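Local atomic coordinates of porin (PDB entry 3T24), a protein that forms a beta-barrel channel of the OprD family in the outer membrane of Pseudomonas aeruginosa, probably for the uptake of small carboxylate-bearing solutes. Residues 116-121 with 155-160; 123-128 with 190-195. All blocks are in the same frame, centred on the assembly; numbering follows the deposited sequence.

Interaction 1: 116-121 with 155-160; sequences GTLTPK and GRLKKV. With C8E ((hydroxyethyloxy)tri(ethyloxy)octane), chain J.
Leu-157 of strand 150-161 lies against the loop residues Leu-118 and Pro-120, while the two residues before it in the strand meet a detergent chain. At Gly-155 the carbonyl O lies 3.5 Å from C2 of the bound C8E, near the end of its octyl tail. Arg-156 points away from the loop. With CG anti to the backbone N (chi1 170°) the chain runs outward, bends at chi3, and brings NH2 to 3.8 Å from C1, the last carbon of the tail, which meets the guanidinium obliquely. The same guanidinium is held by a salt bridge from NE to Asp-193 on the neighbouring strand.

Leu-157 carries the protein part of the contact. Its CG stands anti to the carbonyl carbon (chi1 -49°), and the branched end reaches nearer to the loop than the start of the side chain would suggest. The two methyls divide the work: CD2 meets Leu-118 CD1 at 3.7 Å, the two leucines crossing obliquely, while CD1 comes within a looser 4.2 Å of CG on the Pro-120 ring. Phe-137 also touches Leu-157. Beyond it, Lys-158 and Lys-159 form a classic beta bulge opposite Gln-138.

No hydrogen bond joins 116-121 to 155-160. Methyl against methyl and methyl against proline ring carry the contact, so shape rather than directed bonding fits this inward-folded loop to the barrel wall, whose outer face takes up detergent at Arg-156.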
loop_
_atom_site.group_PDB
_atom_site.type_symbol
_atom_site.label_atom_id
_atom_site.label_comp_id
_atom_site.label_asym_id
_atom_site.label_seq_id
_atom_site.Cartn_x
_atom_site.Cartn_y
_atom_site.Cartn_z
ATOM N N GLY A 116 12.752 14.007 -7.611
ATOM C CA GLY A 116 13.430 13.730 -6.353
ATOM C C GLY A 116 12.725 12.638 -5.563
ATOM O O GLY A 116 12.509 11.539 -6.059
ATOM N N THR A 117 12.335 12.951 -4.339
ATOM C CA THR A 117 11.696 11.977 -3.469
ATOM C C THR A 117 10.206 11.888 -3.801
ATOM O O THR A 117 9.484 12.862 -3.656
ATOM C CB THR A 117 11.937 12.343 -1.986
ATOM O OG1 THR A 117 13.344 12.256 -1.708
ATOM C CG2 THR A 117 11.180 11.410 -1.057
ATOM N N LEU A 118 9.774 10.724 -4.290
ATOM C CA LEU A 118 8.392 10.518 -4.722
ATOM C C LEU A 118 7.694 9.431 -3.913
ATOM O O LEU A 118 8.333 8.501 -3.422
ATOM C CB LEU A 118 8.345 10.127 -6.208
ATOM C CG LEU A 118 9.121 11.062 -7.132
ATOM C CD1 LEU A 118 9.217 10.468 -8.501
ATOM C CD2 LEU A 118 8.471 12.437 -7.169
ATOM N N THR A 119 6.380 9.544 -3.787
ATOM C CA THR A 119 5.604 8.486 -3.145
ATOM C C THR A 119 4.313 8.280 -3.958
ATOM O O THR A 119 3.219 8.673 -3.556
ATOM C CB THR A 119 5.361 8.798 -1.640
ATOM O OG1 THR A 119 4.966 7.606 -0.964
ATOM C CG2 THR A 119 4.295 9.829 -1.460
ATOM N N PRO A 120 4.460 7.691 -5.147
ATOM C CA PRO A 120 3.336 7.526 -6.077
ATOM C C PRO A 120 2.266 6.603 -5.488
ATOM O O PRO A 120 2.586 5.804 -4.617
ATOM C CB PRO A 120 3.993 6.918 -7.324
ATOM C CG PRO A 120 5.280 6.345 -6.845
ATOM C CD PRO A 120 5.718 7.122 -5.667
ATOM N N LYS A 121 1.013 6.773 -5.899
ATOM C CA LYS A 121 -0.073 5.887 -5.456
ATOM C C LYS A 121 -0.817 5.395 -6.688
ATOM O O LYS A 121 -1.728 6.046 -7.167
ATOM C CB LYS A 121 -1.051 6.604 -4.537
ATOM C CG LYS A 121 -0.932 6.234 -3.085
ATOM C CD LYS A 121 -2.187 5.540 -2.578
ATOM C CE LYS A 121 -3.407 6.433 -2.705
ATOM N NZ LYS A 121 -4.574 5.859 -1.971
ATOM N N GLY A 155 6.084 8.282 -15.371
ATOM C CA GLY A 155 7.293 8.539 -14.629
ATOM C C GLY A 155 8.330 7.433 -14.639
ATOM O O GLY A 155 8.154 6.372 -15.249
ATOM N N ARG A 156 9.428 7.718 -13.948
ATOM C CA ARG A 156 10.515 6.788 -13.787
ATOM C C ARG A 156 11.101 6.872 -12.388
ATOM O O ARG A 156 11.591 7.924 -11.963
ATOM C CB ARG A 156 11.617 7.060 -14.811
ATOM C CG ARG A 156 12.876 6.257 -14.502
ATOM C CD ARG A 156 13.841 6.244 -15.647
ATOM N NE ARG A 156 13.187 5.836 -16.884
ATOM C CZ ARG A 156 13.762 5.898 -18.080
ATOM N NH1 ARG A 156 15.004 6.348 -18.187
ATOM N NH2 ARG A 156 13.102 5.516 -19.167
ATOM N N LEU A 157 11.067 5.747 -11.690
ATOM C CA LEU A 157 11.700 5.604 -10.384
ATOM C C LEU A 157 13.039 4.892 -10.551
ATOM O O LEU A 157 13.141 3.881 -11.257
ATOM C CB LEU A 157 10.792 4.791 -9.464
ATOM C CG LEU A 157 9.345 5.302 -9.473
ATOM C CD1 LEU A 157 8.474 4.349 -8.709
ATOM C CD2 LEU A 157 9.198 6.757 -8.931
ATOM N N LYS A 158 14.063 5.411 -9.888
ATOM C CA LYS A 158 15.414 4.894 -10.066
ATOM C C LYS A 158 15.929 4.137 -8.849
ATOM O O LYS A 158 16.839 3.321 -8.956
ATOM C CB LYS A 158 16.379 6.044 -10.388
ATOM C CG LYS A 158 16.086 6.746 -11.689
ATOM C CD LYS A 158 16.963 7.995 -11.853
ATOM C CE LYS A 158 16.715 8.670 -13.205
ATOM N NZ LYS A 158 17.355 10.018 -13.312
ATOM N N LYS A 159 15.339 4.423 -7.696
ATOM C CA LYS A 159 15.887 4.016 -6.410
ATOM C C LYS A 159 14.755 3.937 -5.418
ATOM O O LYS A 159 13.759 4.663 -5.532
ATOM C CB LYS A 159 16.873 5.070 -5.902
ATOM C CG LYS A 159 18.189 5.121 -6.626
ATOM C CD LYS A 159 19.065 4.054 -6.056
ATOM C CE LYS A 159 19.760 3.287 -7.140
ATOM N NZ LYS A 159 20.845 4.098 -7.715
ATOM N N VAL A 160 14.916 3.063 -4.435
ATOM C CA VAL A 160 13.926 2.906 -3.402
ATOM C C VAL A 160 14.613 3.062 -2.063
ATOM O O VAL A 160 15.794 2.704 -1.899
ATOM C CB VAL A 160 13.211 1.542 -3.495
ATOM C CG1 VAL A 160 14.218 0.412 -3.434
ATOM C CG2 VAL A 160 12.158 1.418 -2.402
HETATM C C1 C8E J . 9.996 7.644 -18.870
HETATM C C2 C8E J . 8.583 7.128 -18.611
HETATM C C3 C8E J . 8.247 5.990 -19.570
HETATM C C4 C8E J . 6.755 5.658 -19.632
HETATM C C5 C8E J . 6.492 4.424 -20.508
HETATM C C6 C8E J . 5.683 4.720 -21.787
HETATM C C7 C8E J . 4.914 3.502 -22.322
HETATM C C8 C8E J . 5.539 2.803 -23.534
HETATM O O9 C8E J . 5.304 1.390 -23.500
HETATM C C10 C8E J . 4.105 0.942 -24.147
HETATM C C11 C8E J . 3.009 0.629 -23.122
HETATM O O12 C8E J . 2.536 1.850 -22.572
HETATM C C13 C8E J . 1.252 1.798 -21.967
HETATM C C14 C8E J . 0.376 2.989 -22.386
HETATM O O15 C8E J . 0.141 3.913 -21.333
HETATM C C16 C8E J . -1.221 4.059 -20.970
HETATM C C17 C8E J . -1.742 5.471 -21.253
HETATM O O18 C8E J . -3.097 5.606 -20.855
#

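Interaction 2: 123-128 with 190-195. With C8E ((hydroxyethyloxy)tri(ethyloxy)octane), chain J.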
loop_
_atom_site.group_PDB
_atom_site.type_symbol
_atom_site.label_atom_id
_atom_site.label_comp_id
_atom_site.label_asym_id
_atom_site.label_seq_id
_atom_site.Cartn_x
_atom_site.Cartn_y
_atom_site.Cartn_z
ATOM N N PRO A 123 -2.050 1.724 -9.286
ATOM C CA PRO A 123 -2.261 0.273 -9.276
ATOM C C PRO A 123 -0.990 -0.504 -9.515
ATOM O O PRO A 123 -0.880 -1.627 -9.030
ATOM C CB PRO A 123 -3.254 0.060 -10.424
ATOM C CG PRO A 123 -4.075 1.341 -10.409
ATOM C CD PRO A 123 -3.058 2.426 -10.111
ATOM N N VAL A 124 -0.027 0.079 -10.219
ATOM C CA VAL A 124 1.224 -0.627 -10.453
ATOM C C VAL A 124 2.349 -0.293 -9.487
ATOM O O VAL A 124 3.458 -0.801 -9.646
ATOM C CB VAL A 124 1.717 -0.417 -11.883
ATOM C CG1 VAL A 124 0.788 -1.136 -12.837
ATOM C CG2 VAL A 124 1.789 1.068 -12.194
ATOM N N ILE A 125 2.067 0.547 -8.490
ATOM C CA ILE A 125 3.047 0.851 -7.436
ATOM C C ILE A 125 2.362 1.485 -6.214
ATOM O O ILE A 125 1.962 2.665 -6.227
ATOM C CB ILE A 125 4.232 1.727 -7.955
ATOM C CG1 ILE A 125 5.148 2.162 -6.810
ATOM C CG2 ILE A 125 3.731 2.981 -8.645
ATOM C CD1 ILE A 125 5.506 1.008 -5.828
ATOM N N MET A 126 2.203 0.681 -5.168
ATOM C CA MET A 126 1.662 1.164 -3.899
ATOM C C MET A 126 2.726 1.044 -2.828
ATOM O O MET A 126 2.952 -0.026 -2.280
ATOM C CB MET A 126 0.395 0.408 -3.476
ATOM C CG MET A 126 -0.753 0.576 -4.432
ATOM S SD MET A 126 -1.602 2.160 -4.245
ATOM C CE MET A 126 -2.154 2.005 -2.549
ATOM N N PRO A 127 3.391 2.162 -2.540
ATOM C CA PRO A 127 4.515 2.221 -1.601
ATOM C C PRO A 127 4.050 1.792 -0.221
ATOM O O PRO A 127 2.945 2.138 0.187
ATOM C CB PRO A 127 4.885 3.702 -1.613
ATOM C CG PRO A 127 4.387 4.208 -2.945
ATOM C CD PRO A 127 3.110 3.471 -3.162
ATOM N N ASN A 128 4.862 1.011 0.481
ATOM C CA ASN A 128 4.495 0.626 1.831
ATOM C C ASN A 128 4.538 1.776 2.844
ATOM O O ASN A 128 5.470 2.589 2.838
ATOM C CB ASN A 128 5.379 -0.494 2.354
ATOM C CG ASN A 128 4.953 -0.922 3.732
ATOM O OD1 ASN A 128 5.484 -0.443 4.729
ATOM N ND2 ASN A 128 3.950 -1.782 3.799
ATOM N N ASP A 190 17.589 -0.381 -11.758
ATOM C CA ASP A 190 17.499 1.060 -11.479
ATOM C C ASP A 190 16.543 1.798 -12.423
ATOM O O ASP A 190 16.685 2.994 -12.652
ATOM C CB ASP A 190 18.881 1.729 -11.474
ATOM C CG ASP A 190 19.530 1.718 -12.834
ATOM O OD1 ASP A 190 18.944 1.088 -13.747
ATOM O OD2 ASP A 190 20.623 2.329 -12.983
ATOM N N LYS A 191 15.550 1.084 -12.932
ATOM C CA LYS A 191 14.549 1.676 -13.805
ATOM C C LYS A 191 13.198 0.996 -13.609
ATOM O O LYS A 191 13.027 -0.196 -13.919
ATOM C CB LYS A 191 15.000 1.552 -15.252
ATOM C CG LYS A 191 14.308 2.477 -16.209
ATOM C CD LYS A 191 14.983 2.420 -17.584
ATOM N N PHE A 192 12.257 1.743 -13.038
ATOM C CA PHE A 192 10.857 1.346 -13.041
ATOM C C PHE A 192 10.082 2.417 -13.766
ATOM O O PHE A 192 9.923 3.522 -13.249
ATOM C CB PHE A 192 10.281 1.195 -11.634
ATOM C CG PHE A 192 8.796 0.851 -11.620
ATOM C CD1 PHE A 192 7.841 1.803 -11.239
ATOM C CD2 PHE A 192 8.353 -0.420 -12.016
ATOM C CE1 PHE A 192 6.461 1.483 -11.230
ATOM C CE2 PHE A 192 6.981 -0.754 -12.015
ATOM C CZ PHE A 192 6.033 0.199 -11.624
ATOM N N ASP A 193 9.616 2.098 -14.970
ATOM C CA ASP A 193 8.872 3.068 -15.759
ATOM C C ASP A 193 7.392 2.818 -15.618
ATOM O O ASP A 193 6.947 1.657 -15.592
ATOM C CB ASP A 193 9.256 2.990 -17.227
ATOM C CG ASP A 193 10.666 3.456 -17.482
ATOM O OD1 ASP A 193 11.252 4.095 -16.583
ATOM O OD2 ASP A 193 11.186 3.193 -18.586
ATOM N N PHE A 194 6.621 3.900 -15.545
ATOM C CA PHE A 194 5.181 3.753 -15.461
ATOM C C PHE A 194 4.458 4.823 -16.255
ATOM O O PHE A 194 4.996 5.902 -16.505
ATOM C CB PHE A 194 4.702 3.671 -14.001
ATOM C CG PHE A 194 4.997 4.898 -13.189
ATOM C CD1 PHE A 194 4.077 5.929 -13.122
ATOM C CD2 PHE A 194 6.197 5.020 -12.493
ATOM C CE1 PHE A 194 4.331 7.064 -12.368
ATOM C CE2 PHE A 194 6.472 6.161 -11.727
ATOM C CZ PHE A 194 5.531 7.188 -11.663
ATOM N N ALA A 195 3.256 4.481 -16.708
ATOM C CA ALA A 195 2.376 5.411 -17.421
ATOM C C ALA A 195 0.976 4.863 -17.302
ATOM O O ALA A 195 0.781 3.657 -17.162
ATOM C CB ALA A 195 2.778 5.560 -18.870
HETATM C C1 C8E J . 9.996 7.644 -18.870
HETATM C C2 C8E J . 8.583 7.128 -18.611
HETATM C C3 C8E J . 8.247 5.990 -19.570
HETATM C C4 C8E J . 6.755 5.658 -19.632
HETATM C C5 C8E J . 6.492 4.424 -20.508
HETATM C C6 C8E J . 5.683 4.720 -21.787
HETATM C C7 C8E J . 4.914 3.502 -22.322
HETATM C C8 C8E J . 5.539 2.803 -23.534
HETATM O O9 C8E J . 5.304 1.390 -23.500
HETATM C C10 C8E J . 4.105 0.942 -24.147
HETATM C C11 C8E J . 3.009 0.629 -23.122
HETATM O O12 C8E J . 2.536 1.850 -22.572
HETATM C C13 C8E J . 1.252 1.798 -21.967
HETATM C C14 C8E J . 0.376 2.989 -22.386
HETATM O O15 C8E J . 0.141 3.913 -21.333
HETATM C C16 C8E J . -1.221 4.059 -20.970
HETATM C C17 C8E J . -1.742 5.471 -21.253
HETATM O O18 C8E J . -3.097 5.606 -20.855
#
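Phe-192 lies against Val-124 and Ile-125, and the contact is mostly apolar. Its CE1 is 4.0 Å from both CB and CG2 of Ile-125, so the branch point and one methyl bear on the same ring corner, and the isoleucine comes to the ring obliquely. In Phe-192, CG is anti to the backbone N (chi1 177°), which extends the ring from the strand toward the loop and puts CZ at 4.4 Å from Val-124 CB. The other phenylalanine, Phe-194, takes part through the root of its side chain: its CB is 4.3 Å from Val-124 CG2. Val-124 is therefore shared between two aromatic residues two apart on the same, inward face of the strand, Asp-193 between them turning to the other face.

One polar atom joins this group. Val-124 O approaches Phe-192 CZ at 3.4 Å, obliquely to the ring, and no hydrogen bond links the two segments.

The bound C8E lies on the other face of the strand. Its C4 comes within 3.6 Å of the backbone O of Phe-194, its C3 is 3.9 Å from Asp-193 CB, and its ether O15 is 4.0 Å from Ala-195 CB, consistent with a membrane-facing outer surface on which detergent takes the place of lipid.

Around the contact, Leu-157 of strand 150-161 touches both phenylalanines. Leu-214 of strand 205-214 and Tyr-218 of strand 218-230 also reach Phe-192, while Val-124 packs on His-210, Gln-220 and Tyr-222 of these two strands. The 123-128 loop thus lies inside the barrel, against consecutive strands of its wall.

From the N terminus, the chain leaves strand 111-115 and turns in through 116-121, then 123-128, before rejoining the wall at strand 136-138. Interaction 1 closes a loop of 33 intervening residues on strand 150-161; interaction 2 closes a longer one, of 61, on strand 192-200. The segments alternate along the chain, so the closures cross rather than nest. Strands 150-161 and 192-200 are antiparallel neighbours, and the centres of the two contacts lie about 7 Å apart. A probable hydrogen bond from Gly-155 N to Phe-194 O joins them at the wall. Together they fasten one continuous inward loop to two adjacent staves of the barrel.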